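Local coordinates for uncharacterized protein (Chaetomium thermophilum, PDB 3LPZ) that probably acts in the Get pathway of tail-anchored protein biogenesis, as a Get4 alpha-solenoid adapted to bind Get5 and other partners, at residues E33-T38 against G75-L80. Sequence-based numbering, arbitrary orientation.
Sequences EAAQET and GDLAVL
Ala35 faces Leu77 where 33-38 and 75-80 come nearest, their CA atoms 7.6 Å apart. Ala35 CB lies 4.5 Å from Leu77 CD2, while the other methyl of the same leucine, CD1, sits 4.1 Å from the backbone atom Ala35 O; CD1 thus lies by a carbonyl oxygen, and CD2 faces Ala35 CB and, more closely, Thr38. One turn on, Thr38 supplies the closest touch, its CG2 meeting Leu77 CD2 at 3.9 Å. CG2 stands anti to the backbone N, with OG1 beside that N and anti to the carbonyl carbon (chi1 -56°). From there Thr38 OG1 donates a hydrogen bond of 2.7 Å to Ala34 O. This carbonyl also accepts from Thr38 N, and the two donors approach from opposite faces of its plane, OG1 tilted 34° from it. Cutting Thr38 back to an alanine is likely to leave Leu77 CD2 without its nearest methyl neighbour and Ala34 O with one donor fewer. Ile57 and Val61 of helix 51-67 also touch Thr38, and Leu65 touches Leu77, so the intervening helix lines the same apolar seam. With only 115 Å² buried between the segments, this is a light contact between helices 28-47 and 71-88 in the N-terminal part of the Get4 alpha-solenoid.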
loop_
_atom_site.group_PDB
_atom_site.type_symbol
_atom_site.label_atom_id
_atom_site.label_comp_id
_atom_site.label_asym_id
_atom_site.label_seq_id
_atom_site.Cartn_x
_atom_site.Cartn_y
_atom_site.Cartn_z
ATOM N N GLU A 33 -6.207 -35.246 8.252
ATOM C CA GLU A 33 -7.544 -35.808 8.521
ATOM C C GLU A 33 -8.373 -34.899 9.440
ATOM O O GLU A 33 -9.573 -34.701 9.222
ATOM C CB GLU A 33 -7.455 -37.223 9.111
ATOM C CG GLU A 33 -6.947 -38.276 8.132
ATOM C CD GLU A 33 -7.960 -38.620 7.025
ATOM O OE1 GLU A 33 -9.139 -38.183 7.102
ATOM O OE2 GLU A 33 -7.576 -39.336 6.071
ATOM N N ALA A 34 -7.729 -34.355 10.471
ATOM C CA ALA A 34 -8.398 -33.427 11.364
ATOM C C ALA A 34 -8.846 -32.163 10.625
ATOM O O ALA A 34 -9.934 -31.634 10.898
ATOM C CB ALA A 34 -7.504 -33.075 12.540
ATOM N N ALA A 35 -8.012 -31.671 9.701
ATOM C CA ALA A 35 -8.379 -30.489 8.914
ATOM C C ALA A 35 -9.585 -30.817 8.045
ATOM O O ALA A 35 -10.495 -29.993 7.908
ATOM C CB ALA A 35 -7.199 -29.999 8.059
ATOM N N GLN A 36 -9.609 -32.023 7.471
ATOM C CA GLN A 36 -10.756 -32.444 6.652
ATOM C C GLN A 36 -12.028 -32.593 7.465
ATOM O O GLN A 36 -13.125 -32.241 6.999
ATOM C CB GLN A 36 -10.450 -33.742 5.869
ATOM C CG GLN A 36 -9.390 -33.543 4.771
ATOM C CD GLN A 36 -9.751 -32.432 3.783
ATOM O OE1 GLN A 36 -10.815 -32.461 3.154
ATOM N NE2 GLN A 36 -8.865 -31.442 3.646
ATOM N N GLU A 37 -11.891 -33.118 8.684
ATOM C CA GLU A 37 -13.039 -33.259 9.549
ATOM C C GLU A 37 -13.509 -31.862 9.973
ATOM O O GLU A 37 -14.690 -31.630 10.131
ATOM C CB GLU A 37 -12.677 -34.100 10.766
ATOM C CG GLU A 37 -13.851 -34.364 11.719
ATOM C CD GLU A 37 -13.458 -35.269 12.843
ATOM O OE1 GLU A 37 -12.680 -36.220 12.579
ATOM O OE2 GLU A 37 -13.914 -35.028 13.990
ATOM N N THR A 38 -12.571 -30.930 10.158
ATOM C CA THR A 38 -12.944 -29.531 10.481
ATOM C C THR A 38 -13.824 -28.924 9.373
ATOM O O THR A 38 -14.818 -28.252 9.661
ATOM C CB THR A 38 -11.687 -28.659 10.733
ATOM O OG1 THR A 38 -10.899 -29.266 11.773
ATOM C CG2 THR A 38 -12.054 -27.204 11.161
ATOM N N GLY A 75 -3.591 -22.960 5.886
ATOM C CA GLY A 75 -3.881 -21.853 4.953
ATOM C C GLY A 75 -5.186 -22.080 4.203
ATOM O O GLY A 75 -5.952 -21.153 3.959
ATOM N N ASP A 76 -5.427 -23.325 3.803
ATOM C CA ASP A 76 -6.672 -23.661 3.128
ATOM C C ASP A 76 -7.865 -23.370 4.063
ATOM O O ASP A 76 -8.885 -22.811 3.639
ATOM C CB ASP A 76 -6.658 -25.125 2.697
ATOM C CG ASP A 76 -5.846 -25.359 1.432
ATOM O OD1 ASP A 76 -5.392 -24.385 0.788
ATOM O OD2 ASP A 76 -5.659 -26.536 1.067
ATOM N N LEU A 77 -7.730 -23.710 5.343
ATOM C CA LEU A 77 -8.798 -23.371 6.300
ATOM C C LEU A 77 -8.963 -21.859 6.483
ATOM O O LEU A 77 -10.087 -21.374 6.667
ATOM C CB LEU A 77 -8.566 -24.039 7.659
ATOM C CG LEU A 77 -9.437 -25.244 7.974
ATOM C CD1 LEU A 77 -9.695 -26.135 6.765
ATOM C CD2 LEU A 77 -8.924 -25.999 9.143
ATOM N N ALA A 78 -7.843 -21.131 6.447
ATOM C CA ALA A 78 -7.896 -19.665 6.564
ATOM C C ALA A 78 -8.623 -19.066 5.359
ATOM O O ALA A 78 -9.391 -18.122 5.501
ATOM C CB ALA A 78 -6.473 -19.060 6.716
ATOM N N VAL A 79 -8.378 -19.610 4.168
ATOM C CA VAL A 79 -9.122 -19.172 2.961
ATOM C C VAL A 79 -10.616 -19.501 3.095
ATOM O O VAL A 79 -11.487 -18.675 2.728
ATOM C CB VAL A 79 -8.495 -19.784 1.643
ATOM C CG1 VAL A 79 -9.351 -19.495 0.397
ATOM C CG2 VAL A 79 -7.065 -19.228 1.435
ATOM N N LEU A 80 -10.928 -20.686 3.637
ATOM C CA LEU A 80 -12.326 -21.093 3.844
ATOM C C LEU A 80 -13.012 -20.135 4.831
ATOM O O LEU A 80 -14.188 -19.837 4.710
ATOM C CB LEU A 80 -12.383 -22.537 4.369
ATOM C CG LEU A 80 -13.748 -23.220 4.468
ATOM C CD1 LEU A 80 -14.513 -23.108 3.144
ATOM C CD2 LEU A 80 -13.600 -24.697 4.915
#